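Local coordinates for protein carbohydrate kinase, FGGY (Rhodospirillum rubrum, PDB 3IFR) that probably phosphorylates D-xylulose at the expense of ATP, acting as a xylulose kinase of the FGGY type, at residues 118-123 with 142-147; 341-346 with 380-385. All blocks are in the same frame, centred on the assembly; numbering follows the deposited sequence.

Contact 1: 118-123 with 142-147; sequences RAEVDS and KLRWIE
A salt bridge between two helices of the N-terminal FGGY kinase region joins E120, the last residue of helix 111-120, to R144, in the middle of helix 139-149. The two side chains come from opposite directions and meet end-on, with NH1 and NH2 of R144 facing the carboxylate of E120. NH2 does most of the work: it gives one bond to OE2 of E120 at 2.9 Å and another to OE1 at 3.0 Å. NH1 adds a third, from R144 to E120 OE1 at 3.2 Å, so that OE1 takes two donors of the same guanidinium, both on its syn side. The carboxylate and guanidinium planes lie 20° apart, almost coplanar. With CG opposite the backbone N (chi1 162°) and the chain extended beyond it, E120 carries its carboxylate out to the arginine, whereas the R144 chain bends at chi2 (-68°), which carries its guanidinium toward E120. Water 1, in the guanidinium plane, donates to E120 OE1 and reaches R144 NH1 only weakly. The third nitrogen, R144 NE, donates to the carbonyl O of L202, which fixes the rotation of the flat group, while E113 and L117 of helix 111-120 lie against the arginine. A leucine in place of R144 would probably leave the E120 carboxylate without its counter-charge and the L202 carbonyl without this donor. With a buried arginine and an exposed glutamate, the pair is a bidentate, end-on Arg-Glu salt bridge joining the C-terminal end of helix 111-120 to helix 139-149 in the N-terminal FGGY kinase domain.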
loop_
_atom_site.group_PDB
_atom_site.type_symbol
_atom_site.label_atom_id
_atom_site.label_comp_id
_atom_site.label_asym_id
_atom_site.label_seq_id
_atom_site.Cartn_x
_atom_site.Cartn_y
_atom_site.Cartn_z
ATOM N N ARG A 118 4.289 -3.844 23.429
ATOM C CA ARG A 118 3.232 -4.830 23.611
ATOM C C ARG A 118 3.062 -5.210 25.095
ATOM O O ARG A 118 1.952 -5.402 25.555
ATOM C CB ARG A 118 3.533 -6.038 22.743
ATOM C CG ARG A 118 2.361 -6.678 22.242
ATOM C CD ARG A 118 2.459 -6.835 20.770
ATOM N NE ARG A 118 3.339 -7.925 20.406
ATOM C CZ ARG A 118 3.581 -8.267 19.148
ATOM N NH1 ARG A 118 2.995 -7.590 18.168
ATOM N NH2 ARG A 118 4.409 -9.276 18.870
ATOM N N ALA A 119 4.157 -5.268 25.846
ATOM C CA ALA A 119 4.083 -5.575 27.273
ATOM C C ALA A 119 3.639 -4.383 28.122
ATOM O O ALA A 119 3.104 -4.552 29.227
ATOM C CB ALA A 119 5.427 -6.091 27.778
ATOM N N GLU A 120 3.858 -3.183 27.597
ATOM C CA GLU A 120 3.556 -1.969 28.321
ATOM C C GLU A 120 2.168 -1.346 28.034
ATOM O O GLU A 120 1.662 -0.583 28.854
ATOM C CB GLU A 120 4.687 -0.977 28.094
ATOM C CG GLU A 120 4.375 0.469 28.412
ATOM C CD GLU A 120 5.410 1.371 27.782
ATOM O OE1 GLU A 120 6.457 0.825 27.354
ATOM O OE2 GLU A 120 5.182 2.603 27.698
ATOM N N VAL A 121 1.538 -1.671 26.902
ATOM C CA VAL A 121 0.148 -1.237 26.657
ATOM C C VAL A 121 -0.780 -2.386 26.261
ATOM O O VAL A 121 -0.323 -3.479 25.889
ATOM C CB VAL A 121 0.046 -0.156 25.562
ATOM C CG1 VAL A 121 0.906 1.050 25.913
ATOM C CG2 VAL A 121 0.468 -0.753 24.212
ATOM N N ASP A 122 -2.088 -2.146 26.337
ATOM C CA ASP A 122 -3.046 -3.176 25.934
ATOM C C ASP A 122 -3.092 -3.154 24.420
ATOM O O ASP A 122 -3.582 -2.191 23.850
ATOM C CB ASP A 122 -4.427 -2.868 26.522
ATOM C CG ASP A 122 -5.465 -3.939 26.197
ATOM O OD1 ASP A 122 -5.187 -4.832 25.361
ATOM O OD2 ASP A 122 -6.574 -3.891 26.782
ATOM N N SER A 123 -2.562 -4.192 23.772
ATOM C CA SER A 123 -2.461 -4.224 22.304
ATOM C C SER A 123 -3.782 -4.135 21.567
ATOM O O SER A 123 -3.790 -3.898 20.357
ATOM C CB SER A 123 -1.767 -5.493 21.819
ATOM O OG SER A 123 -0.373 -5.346 21.881
ATOM N N LYS A 142 10.023 2.240 15.955
ATOM C CA LYS A 142 11.284 2.784 15.473
ATOM C C LYS A 142 11.854 3.884 16.366
ATOM O O LYS A 142 13.057 3.894 16.602
ATOM C CB LYS A 142 11.185 3.228 14.019
ATOM C CG LYS A 142 11.095 2.046 13.067
ATOM C CD LYS A 142 10.524 2.484 11.758
ATOM C CE LYS A 142 10.548 1.375 10.661
ATOM N NZ LYS A 142 9.293 0.586 10.575
ATOM N N LEU A 143 11.015 4.777 16.893
ATOM C CA LEU A 143 11.483 5.792 17.858
ATOM C C LEU A 143 12.115 5.183 19.131
ATOM O O LEU A 143 13.225 5.568 19.509
ATOM C CB LEU A 143 10.365 6.752 18.235
ATOM C CG LEU A 143 10.403 8.173 17.687
ATOM C CD1 LEU A 143 11.410 8.342 16.582
ATOM C CD2 LEU A 143 8.968 8.663 17.280
ATOM N N ARG A 144 11.437 4.223 19.776
ATOM C CA ARG A 144 11.998 3.547 20.959
ATOM C C ARG A 144 13.362 2.932 20.636
ATOM O O ARG A 144 14.255 2.963 21.468
ATOM C CB ARG A 144 11.081 2.419 21.448
ATOM C CG ARG A 144 9.806 2.832 22.091
ATOM C CD ARG A 144 10.006 3.510 23.427
ATOM N NE ARG A 144 8.721 3.687 24.097
ATOM C CZ ARG A 144 8.156 2.818 24.945
ATOM N NH1 ARG A 144 8.770 1.685 25.270
ATOM N NH2 ARG A 144 6.963 3.090 25.472
ATOM N N TRP A 145 13.513 2.337 19.446
ATOM C CA TRP A 145 14.790 1.718 19.065
ATOM C C TRP A 145 15.901 2.780 19.003
ATOM O O TRP A 145 16.968 2.636 19.584
ATOM C CB TRP A 145 14.668 1.020 17.715
ATOM C CG TRP A 145 15.925 0.357 17.279
ATOM C CD1 TRP A 145 16.246 -0.964 17.419
ATOM C CD2 TRP A 145 17.042 0.976 16.616
ATOM N NE1 TRP A 145 17.501 -1.198 16.904
ATOM C CE2 TRP A 145 18.004 -0.028 16.397
ATOM C CE3 TRP A 145 17.309 2.273 16.172
ATOM C CZ2 TRP A 145 19.229 0.232 15.761
ATOM C CZ3 TRP A 145 18.521 2.532 15.543
ATOM C CH2 TRP A 145 19.470 1.523 15.357
ATOM N N ILE A 146 15.632 3.850 18.283
ATOM C CA ILE A 146 16.536 4.959 18.205
ATOM C C ILE A 146 16.960 5.507 19.586
ATOM O O ILE A 146 18.148 5.772 19.820
ATOM C CB ILE A 146 15.897 6.082 17.371
ATOM C CG1 ILE A 146 16.047 5.782 15.891
ATOM C CG2 ILE A 146 16.539 7.419 17.669
ATOM C CD1 ILE A 146 15.199 6.702 15.083
ATOM N N GLU A 147 15.999 5.722 20.480
ATOM C CA GLU A 147 16.317 6.205 21.826
ATOM C C GLU A 147 17.312 5.287 22.510
ATOM O O GLU A 147 18.195 5.743 23.235
ATOM C CB GLU A 147 15.073 6.202 22.687
ATOM C CG GLU A 147 15.356 6.240 24.170
ATOM C CD GLU A 147 14.092 6.484 24.958
ATOM O OE1 GLU A 147 13.976 7.585 25.487
ATOM O OE2 GLU A 147 13.195 5.614 25.021
HETATM O O HOH W 1 8.452 -0.573 27.695
#

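Contact 2: 341-346 with 380-385; sequences LVCLPY and LEAVAL
L341 meets E381 through water 2, which donates to the backbone O of L341 at 3.0 Å and to OE1 of E381 at 2.6 Å. The other oxygen of that buried carboxylate, E381 OE2, is gripped by R377, in a salt bridge, and by the hydroxyl of Y478 and the backbone N of G337, so both ends of the charged group have partners. Next comes strand 342-344, which pairs antiparallel with strand 362-364. V342 turns its side chain away from helix 372-397 and rests on L488 of helix 475-496. C343 is the first residue to press directly on the helix. Its carbonyl O sits 3.1 Å from CB of A382, a close approach of carbonyl oxygen to methyl. With SG anti to the backbone N (chi1 162°), the thiol lies over the same methyl, C343 SG being 3.7 Å from A382 CB, and the side chain also touches L379, one turn earlier on the helix. L344 again points away and shares L488 with V342. At P345, just past the strand, the chain comes back to the helix: CG of the ring touches CB of A382 at 3.8 Å, and CB of P345 skirts CG2 of V383 at 4.5 Å. The methyl of A382 is thus shared by C343 and P345, which meet it at about right angles to each other. Y346 closes the segment with CD of P345 lying over one face of its ring, while the ring also meets F485. Strand 342-344, half of a small two-stranded antiparallel sheet, is thereby packed between helix 372-397, met by C343 and the following P345, and helix 475-496, met by V342 and L344, in the C-terminal domain of an FGGY kinase.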
loop_
_atom_site.group_PDB
_atom_site.type_symbol
_atom_site.label_atom_id
_atom_site.label_comp_id
_atom_site.label_asym_id
_atom_site.label_seq_id
_atom_site.Cartn_x
_atom_site.Cartn_y
_atom_site.Cartn_z
ATOM N N LEU A 341 -6.532 -31.472 -4.020
ATOM C CA LEU A 341 -5.374 -30.733 -3.551
ATOM C C LEU A 341 -5.879 -29.592 -2.682
ATOM O O LEU A 341 -6.895 -28.969 -3.012
ATOM C CB LEU A 341 -4.594 -30.155 -4.728
ATOM C CG LEU A 341 -3.492 -31.037 -5.309
ATOM C CD1 LEU A 341 -2.574 -30.260 -6.231
ATOM C CD2 LEU A 341 -2.689 -31.532 -4.157
ATOM N N VAL A 342 -5.196 -29.329 -1.568
ATOM C CA VAL A 342 -5.503 -28.155 -0.766
ATOM C C VAL A 342 -4.201 -27.512 -0.379
ATOM O O VAL A 342 -3.364 -28.166 0.220
ATOM C CB VAL A 342 -6.256 -28.518 0.534
ATOM C CG1 VAL A 342 -6.722 -27.256 1.231
ATOM C CG2 VAL A 342 -7.425 -29.424 0.242
ATOM N N CYS A 343 -4.034 -26.234 -0.694
ATOM C CA CYS A 343 -2.814 -25.506 -0.358
ATOM C C CYS A 343 -3.026 -24.342 0.654
ATOM O O CYS A 343 -3.966 -23.551 0.526
ATOM C CB CYS A 343 -2.149 -25.022 -1.652
ATOM S SG CYS A 343 -0.947 -23.704 -1.515
ATOM N N LEU A 344 -2.168 -24.269 1.673
ATOM C CA LEU A 344 -2.042 -23.070 2.474
ATOM C C LEU A 344 -0.865 -22.270 1.949
ATOM O O LEU A 344 0.260 -22.766 1.917
ATOM C CB LEU A 344 -1.785 -23.437 3.926
ATOM C CG LEU A 344 -2.904 -24.234 4.567
ATOM C CD1 LEU A 344 -2.441 -24.717 5.912
ATOM C CD2 LEU A 344 -4.180 -23.380 4.692
ATOM N N PRO A 345 -1.100 -21.007 1.570
ATOM C CA PRO A 345 -0.070 -20.223 0.870
ATOM C C PRO A 345 0.737 -19.306 1.772
ATOM O O PRO A 345 1.028 -18.186 1.350
ATOM C CB PRO A 345 -0.899 -19.341 -0.065
ATOM C CG PRO A 345 -2.316 -19.310 0.575
ATOM C CD PRO A 345 -2.351 -20.249 1.734
ATOM N N TYR A 346 1.121 -19.758 2.960
ATOM C CA TYR A 346 1.855 -18.902 3.897
ATOM C C TYR A 346 3.390 -19.129 3.951
ATOM O O TYR A 346 3.959 -19.530 4.986
ATOM C CB TYR A 346 1.198 -18.993 5.276
ATOM C CG TYR A 346 -0.328 -18.940 5.212
ATOM C CD1 TYR A 346 -0.982 -17.913 4.536
ATOM C CD2 TYR A 346 -1.105 -19.917 5.822
ATOM C CE1 TYR A 346 -2.363 -17.859 4.475
ATOM C CE2 TYR A 346 -2.490 -19.883 5.757
ATOM C CZ TYR A 346 -3.115 -18.853 5.082
ATOM O OH TYR A 346 -4.493 -18.808 5.030
ATOM N N LEU A 380 -2.890 -21.269 -7.224
ATOM C CA LEU A 380 -3.723 -20.196 -7.736
ATOM C C LEU A 380 -4.990 -20.060 -6.883
ATOM O O LEU A 380 -5.380 -18.958 -6.490
ATOM C CB LEU A 380 -4.113 -20.440 -9.184
ATOM C CG LEU A 380 -3.004 -20.256 -10.211
ATOM C CD1 LEU A 380 -3.558 -20.114 -11.629
ATOM C CD2 LEU A 380 -2.166 -19.081 -9.836
ATOM N N GLU A 381 -5.597 -21.200 -6.580
ATOM C CA GLU A 381 -6.851 -21.238 -5.880
ATOM C C GLU A 381 -6.645 -20.836 -4.436
ATOM O O GLU A 381 -7.457 -20.083 -3.865
ATOM C CB GLU A 381 -7.436 -22.631 -5.972
ATOM C CG GLU A 381 -7.902 -22.974 -7.381
ATOM C CD GLU A 381 -8.470 -24.357 -7.493
ATOM O OE1 GLU A 381 -8.186 -25.173 -6.573
ATOM O OE2 GLU A 381 -9.221 -24.625 -8.478
ATOM N N ALA A 382 -5.559 -21.326 -3.830
ATOM C CA ALA A 382 -5.241 -20.931 -2.460
ATOM C C ALA A 382 -5.092 -19.392 -2.333
ATOM O O ALA A 382 -5.627 -18.778 -1.408
ATOM C CB ALA A 382 -3.999 -21.684 -1.916
ATOM N N VAL A 383 -4.383 -18.761 -3.254
ATOM C CA VAL A 383 -4.221 -17.319 -3.138
ATOM C C VAL A 383 -5.577 -16.658 -3.198
ATOM O O VAL A 383 -5.867 -15.782 -2.384
ATOM C CB VAL A 383 -3.246 -16.737 -4.189
ATOM C CG1 VAL A 383 -3.428 -15.226 -4.364
ATOM C CG2 VAL A 383 -1.855 -17.056 -3.779
ATOM N N ALA A 384 -6.410 -17.091 -4.143
ATOM C CA ALA A 384 -7.796 -16.592 -4.262
ATOM C C ALA A 384 -8.521 -16.734 -2.948
ATOM O O ALA A 384 -9.169 -15.807 -2.469
ATOM C CB ALA A 384 -8.556 -17.364 -5.312
ATOM N N LEU A 385 -8.414 -17.924 -2.384
ATOM C CA LEU A 385 -9.067 -18.253 -1.137
ATOM C C LEU A 385 -8.674 -17.355 0.019
ATOM O O LEU A 385 -9.516 -17.019 0.871
ATOM C CB LEU A 385 -8.722 -19.679 -0.766
ATOM C CG LEU A 385 -9.799 -20.741 -0.883
ATOM C CD1 LEU A 385 -11.009 -20.279 -1.679
ATOM C CD2 LEU A 385 -9.111 -21.957 -1.476
HETATM O O HOH W 2 -6.889 -26.475 -4.712
#

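How the contacts relate
From the N terminus, contact 1 comes first: it closes the excursion from 118-123 to 142-147, which contains helix 123-130, and ties helix 111-120 to helix 139-149 in the N-terminal FGGY region. The chain then completes that region and enters the C-terminal one, where contact 2 closes a longer excursion, from 341-346 through strand 362-364 to 380-385, joining strand 342-344 to the long helix 372-397. The two loops follow in series, neither nested nor crossed. Their centres are 35 Å apart and their nearest atoms about 17 Å, and they lie in different family domains of this actin-like kinase: contact 1 is a charged pair near the surface, contact 2 mostly buried apolar packing.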